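Putative beta-glucosidase (Bifidobacterium adolescentis, PDB 5WAB) hydrolyses beta-glucosidic linkages as a family 3 glycoside hydrolase, and may also release terminal alpha-L-arabinopyranose from ginsenoside Rb2. Local coordinates at residues L214-D217 with V218-E222; V454-A457 with P458-G461. All blocks are in the same frame, centred on the assembly; numbering follows the deposited sequence.

Contact 1. Residues L214-D217 with V218-E222; sequences LLTD and VLRDE
V218 meets L214 one turn earlier in helix 212-222, which packs against strands 149-155 and 228-230 of the TIM-barrel-type N-terminal domain. Wide pi-type turns shape this segment: several bonds join residues five apart rather than four. The CB of V218 sits 3.8 Å from L214 O, and its branched, apolar side chain suits this buried place. At L219 the wide turn declares itself, since its N bonds to L214 O at 3.2 Å and so passes over L215 O. Its leucine side chain turns inward onto F155 and V229, where a bulky hydrocarbon is wanted.

R220 makes use of the carbonyl passed over. Extended from CG to NE, its side chain runs back along the helix, CG and CD both lying against L215 O, and presents the edge of the guanidinium to that oxygen. The resulting NH1 to L215 O bond is short, 2.7 Å, but bent to 128° and therefore weak; G246 O is the stronger partner of the same NH1. T216 O serves two donors: R220 N, which approaches from above the carbonyl plane, and D221 N, at 2.9 Å and 168°. The hydroxyl of T216 bonds to A245 O instead.

D221 belongs to the exposed side, its OD2 4.2 Å from D217 OD1. These like charges lie close, which may raise the affinity of one for a proton. E222, long enough to reach R177 through OE1 in a salt bridge, makes a weak bond from its N to D217 O, and its side chain turns back beside that carbonyl, E222 CG lying 3.1 Å from D217 O.

Contact 2. Residues V454-A457 with P458-G461; sequences VSVA and PWAG
W459 holds CG between its backbone N and carbonyl carbon (chi1 48°), a rotation that folds the indole back over the V456 carbonyl, while V456 sets CG1 anti to its own N (chi1 180°) and sends that methyl under the six-membered ring. The setting is a tight turn in the connection between strands 444-449 and 465-468 of the GH3 C-terminal alpha/beta domain. Its main bond runs from W459 N to V456 O, 3.1 Å, closing a beta turn through A457 and P458. A460 N adds only weak bonds, to V456 O and A457 O.

Proline suits position 458 because its ring fixes a phi of the value the turn needs, and its nitrogen, lacking a hydrogen, has no donor to satisfy. The ring also meets the serine side chain, P458 CG lying 4.1 Å from S455 OG.

The indole meets the preceding residues in three ways. V456 O stands 3.4 Å above its plane, over its centre, so the oxygen that closes the turn is also covered by an aromatic face. V456 CG1 lies 4.1 Å from the centroid of the six-membered ring, a CH-pi contact over the face, and the small A460 CB meets the same methyl. Beyond the turn, V431 and L434 of helix 428-438 also touch the tryptophan, which suits so large an apolar group. The indole N-H is shared: its bond to S455 O is weak and bent, while water 1 lies in the ring plane at its edge. S455 OG, bonded also to D425 OD1, receives a hydrogen bond from that water at 2.6 Å, and W459 NE1 donates to water 1 at 3.1 Å.

Overall arrangement
Contacts 1 and 2 share no element: 214-222 is helix in the N-terminal barrel-type domain, 454-461 is loop in the C-terminal alpha/beta domain. They lie on opposite sides of the chain's centre, 44 Å apart between centres and about 29 Å between nearest atoms. Each is partly buried, joining a covered apolar side to an exposed one, and each packs against strands of its own domain's sheet. Their chemistry follows their form. The helix relies on backbone bonds, with an arginine reaching back weakly to a carbonyl that the wide turns bypass and acidic residues on the outer side. The turn relies on one aromatic face laid over a carbonyl oxygen and a methyl group, with a water at its edge.

Contact 1. Residues L214-D217 with V218-E222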
ATOM      1  N   LEU A 214      18.230  -8.148   9.903  1.00 15.64           N
ATOM      2  CA  LEU A 214      17.140  -7.835   8.992  1.00 16.33           C
ATOM      3  C   LEU A 214      17.417  -8.388   7.598  1.00 17.18           C
ATOM      4  O   LEU A 214      16.609  -9.145   7.048  1.00 18.82           O
ATOM      5  CB  LEU A 214      16.929  -6.317   8.953  1.00 16.64           C
ATOM      6  CG  LEU A 214      15.743  -5.801   8.141  1.00 17.57           C
ATOM      7  CD1 LEU A 214      14.433  -6.201   8.814  1.00 17.33           C
ATOM      8  CD2 LEU A 214      15.827  -4.286   7.978  1.00 17.35           C
ATOM      9  N   LEU A 215      18.576  -8.043   7.025  1.00 17.66           N
ATOM     10  CA  LEU A 215      18.865  -8.344   5.627  1.00 15.79           C
ATOM     11  C   LEU A 215      19.298  -9.787   5.391  1.00 18.78           C
ATOM     12  O   LEU A 215      19.238 -10.255   4.249  1.00 19.47           O
ATOM     13  CB  LEU A 215      19.949  -7.403   5.103  1.00 16.77           C
ATOM     14  CG  LEU A 215      19.704  -5.892   5.166  1.00 17.83           C
ATOM     15  CD1 LEU A 215      20.840  -5.134   4.472  1.00 15.31           C
ATOM     16  CD2 LEU A 215      18.361  -5.540   4.544  1.00 15.80           C
ATOM     17  N   THR A 216      19.740 -10.503   6.428  1.00 18.76           N
ATOM     18  CA  THR A 216      20.252 -11.855   6.241  1.00 20.10           C
ATOM     19  C   THR A 216      19.505 -12.867   7.097  1.00 22.30           C
ATOM     20  O   THR A 216      18.945 -13.821   6.550  1.00 22.29           O
ATOM     21  CB  THR A 216      21.757 -11.903   6.544  1.00 21.47           C
ATOM     22  OG1 THR A 216      22.448 -10.990   5.683  1.00 18.26           O
ATOM     23  CG2 THR A 216      22.308 -13.315   6.310  1.00 18.41           C
ATOM     24  N   ASP A 217      19.470 -12.683   8.421  1.00 23.21           N
ATOM     25  CA  ASP A 217      18.802 -13.644   9.300  1.00 24.35           C
ATOM     26  C   ASP A 217      17.335 -13.813   8.923  1.00 24.16           C
ATOM     27  O   ASP A 217      16.863 -14.935   8.711  1.00 25.13           O
ATOM     28  CB  ASP A 217      18.921 -13.200  10.758  1.00 24.73           C
ATOM     29  CG  ASP A 217      20.351 -13.190  11.247  1.00 26.11           C
ATOM     30  OD1 ASP A 217      21.237 -13.565  10.462  1.00 27.05           O
ATOM     31  OD2 ASP A 217      20.590 -12.808  12.413  1.00 27.47           O
ATOM     32  N   VAL A 218      16.596 -12.708   8.847  1.00 22.54           N
ATOM     33  CA  VAL A 218      15.171 -12.775   8.534  1.00 22.68           C
ATOM     34  C   VAL A 218      14.949 -12.946   7.038  1.00 20.54           C
ATOM     35  O   VAL A 218      14.362 -13.935   6.584  1.00 20.53           O
ATOM     36  CB  VAL A 218      14.445 -11.516   9.045  1.00 23.45           C
ATOM     37  CG1 VAL A 218      13.026 -11.491   8.511  1.00 22.93           C
ATOM     38  CG2 VAL A 218      14.457 -11.455  10.568  1.00 24.13           C
ATOM     39  N   LEU A 219      15.428 -11.980   6.255  1.00 19.05           N
ATOM     40  CA  LEU A 219      15.055 -11.895   4.848  1.00 18.91           C
ATOM     41  C   LEU A 219      15.467 -13.146   4.077  1.00 19.94           C
ATOM     42  O   LEU A 219      14.665 -13.719   3.328  1.00 19.26           O
ATOM     43  CB  LEU A 219      15.673 -10.636   4.236  1.00 18.85           C
ATOM     44  CG  LEU A 219      15.415 -10.339   2.759  1.00 18.52           C
ATOM     45  CD1 LEU A 219      13.925 -10.174   2.487  1.00 18.03           C
ATOM     46  CD2 LEU A 219      16.181  -9.100   2.338  1.00 18.52           C
ATOM     47  N   ARG A 220      16.698 -13.616   4.284  1.00 19.94           N
ATOM     48  CA  ARG A 220      17.232 -14.717   3.489  1.00 20.98           C
ATOM     49  C   ARG A 220      17.190 -16.064   4.202  1.00 22.02           C
ATOM     50  O   ARG A 220      16.681 -17.038   3.638  1.00 23.40           O
ATOM     51  CB  ARG A 220      18.672 -14.402   3.070  1.00 21.10           C
ATOM     52  CG  ARG A 220      18.778 -13.259   2.072  1.00 20.06           C
ATOM     53  CD  ARG A 220      20.214 -12.894   1.848  1.00 20.50           C
ATOM     54  NE  ARG A 220      20.410 -12.061   0.672  1.00 20.24           N
ATOM     55  CZ  ARG A 220      20.637 -10.755   0.727  1.00 19.67           C
ATOM     56  NH1 ARG A 220      20.664 -10.142   1.907  1.00 19.77           N
ATOM     57  NH2 ARG A 220      20.830 -10.063  -0.388  1.00 18.88           N
ATOM     58  N   ASP A 221      17.701 -16.144   5.433  1.00 22.57           N
ATOM     59  CA  ASP A 221      17.789 -17.444   6.096  1.00 26.08           C
ATOM     60  C   ASP A 221      16.425 -17.980   6.513  1.00 27.54           C
ATOM     61  O   ASP A 221      16.208 -19.195   6.471  1.00 30.57           O
ATOM     62  CB  ASP A 221      18.729 -17.369   7.302  1.00 26.73           C
ATOM     63  CG  ASP A 221      20.185 -17.150   6.898  1.00 26.80           C
ATOM     64  OD1 ASP A 221      20.527 -17.396   5.720  1.00 25.32           O
ATOM     65  OD2 ASP A 221      20.991 -16.753   7.768  1.00 27.52           O
ATOM     66  N   GLU A 222      15.497 -17.107   6.905  1.00 26.77           N
ATOM     67  CA  GLU A 222      14.169 -17.538   7.333  1.00 27.84           C
ATOM     68  C   GLU A 222      13.156 -17.523   6.190  1.00 25.24           C
ATOM     69  O   GLU A 222      12.433 -18.501   5.989  1.00 27.01           O
ATOM     70  CB  GLU A 222      13.670 -16.657   8.485  1.00 29.90           C
ATOM     71  CG  GLU A 222      14.514 -16.728   9.748  1.00 31.69           C
ATOM     72  CD  GLU A 222      13.982 -15.838  10.852  1.00 32.87           C
ATOM     73  OE1 GLU A 222      12.803 -15.439  10.776  1.00 33.31           O
ATOM     74  OE2 GLU A 222      14.743 -15.527  11.791  1.00 34.47           O
TER

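Contact 2. Residues V454-A457 with P458-G461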
ATOM      1  N   VAL A 454      -8.054  12.349   4.905  1.00 25.23           N
ATOM      2  CA  VAL A 454      -8.512  13.646   5.374  1.00 26.92           C
ATOM      3  C   VAL A 454      -9.749  13.421   6.234  1.00 27.23           C
ATOM      4  O   VAL A 454     -10.475  12.433   6.072  1.00 25.57           O
ATOM      5  CB  VAL A 454      -8.810  14.627   4.219  1.00 25.64           C
ATOM      6  CG1 VAL A 454      -7.561  14.851   3.375  1.00 24.60           C
ATOM      7  CG2 VAL A 454      -9.975  14.131   3.370  1.00 24.08           C
ATOM      8  N   SER A 455      -9.971  14.331   7.177  1.00 29.29           N
ATOM      9  CA  SER A 455     -11.176  14.284   7.988  1.00 29.75           C
ATOM     10  C   SER A 455     -12.392  14.635   7.140  1.00 30.37           C
ATOM     11  O   SER A 455     -12.328  15.487   6.248  1.00 30.90           O
ATOM     12  CB  SER A 455     -11.055  15.253   9.156  1.00 32.01           C
ATOM     13  OG  SER A 455     -10.651  16.528   8.686  1.00 34.73           O
ATOM     14  N   VAL A 456     -13.510  13.968   7.420  1.00 29.68           N
ATOM     15  CA  VAL A 456     -14.734  14.138   6.655  1.00 29.06           C
ATOM     16  C   VAL A 456     -15.892  14.606   7.529  1.00 31.50           C
ATOM     17  O   VAL A 456     -16.630  15.522   7.150  1.00 31.96           O
ATOM     18  CB  VAL A 456     -15.106  12.839   5.909  1.00 26.60           C
ATOM     19  CG1 VAL A 456     -16.392  13.030   5.123  1.00 26.52           C
ATOM     20  CG2 VAL A 456     -13.971  12.403   4.987  1.00 25.24           C
ATOM     21  N   ALA A 457     -16.059  14.001   8.704  1.00 31.92           N
ATOM     22  CA  ALA A 457     -17.200  14.299   9.567  1.00 33.39           C
ATOM     23  C   ALA A 457     -17.418  15.774   9.896  1.00 34.50           C
ATOM     24  O   ALA A 457     -18.589  16.182   9.978  1.00 35.59           O
ATOM     25  CB  ALA A 457     -17.073  13.491  10.867  1.00 34.69           C
ATOM     26  N   PRO A 458     -16.393  16.612  10.109  1.00 35.72           N
ATOM     27  CA  PRO A 458     -16.673  18.017  10.460  1.00 36.09           C
ATOM     28  C   PRO A 458     -17.518  18.767   9.443  1.00 36.12           C
ATOM     29  O   PRO A 458     -18.164  19.752   9.817  1.00 38.56           O
ATOM     30  CB  PRO A 458     -15.272  18.637  10.595  1.00 36.25           C
ATOM     31  CG  PRO A 458     -14.328  17.638  10.007  1.00 35.35           C
ATOM     32  CD  PRO A 458     -14.957  16.315  10.249  1.00 35.08           C
ATOM     33  N   TRP A 459     -17.532  18.349   8.177  1.00 35.00           N
ATOM     34  CA  TRP A 459     -18.277  19.053   7.140  1.00 35.59           C
ATOM     35  C   TRP A 459     -19.239  18.168   6.356  1.00 35.78           C
ATOM     36  O   TRP A 459     -19.914  18.671   5.452  1.00 35.92           O
ATOM     37  CB  TRP A 459     -17.309  19.734   6.161  1.00 34.75           C
ATOM     38  CG  TRP A 459     -16.226  18.821   5.689  1.00 33.96           C
ATOM     39  CD1 TRP A 459     -14.963  18.718   6.199  1.00 33.14           C
ATOM     40  CD2 TRP A 459     -16.305  17.874   4.614  1.00 32.13           C
ATOM     41  NE1 TRP A 459     -14.256  17.768   5.512  1.00 31.36           N
ATOM     42  CE2 TRP A 459     -15.052  17.234   4.533  1.00 30.55           C
ATOM     43  CE3 TRP A 459     -17.312  17.505   3.715  1.00 30.49           C
ATOM     44  CZ2 TRP A 459     -14.777  16.242   3.588  1.00 29.57           C
ATOM     45  CZ3 TRP A 459     -17.038  16.517   2.776  1.00 29.22           C
ATOM     46  CH2 TRP A 459     -15.778  15.899   2.719  1.00 28.64           C
ATOM     47  N   ALA A 460     -19.305  16.868   6.656  1.00 36.02           N
ATOM     48  CA  ALA A 460     -20.117  15.947   5.869  1.00 35.46           C
ATOM     49  C   ALA A 460     -21.596  16.321   5.860  1.00 36.29           C
ATOM     50  O   ALA A 460     -22.325  15.896   4.955  1.00 36.63           O
ATOM     51  CB  ALA A 460     -19.940  14.522   6.390  1.00 35.33           C
ATOM     52  N   GLY A 461     -22.061  17.089   6.847  1.00 36.62           N
ATOM     53  CA  GLY A 461     -23.460  17.481   6.884  1.00 37.68           C
ATOM     54  C   GLY A 461     -23.886  18.373   5.736  1.00 37.74           C
ATOM     55  O   GLY A 461     -25.086  18.513   5.480  1.00 37.89           O
TER
HETATM   56  O   HOH W   1     -11.586  18.274   6.969  1.00 23.40           O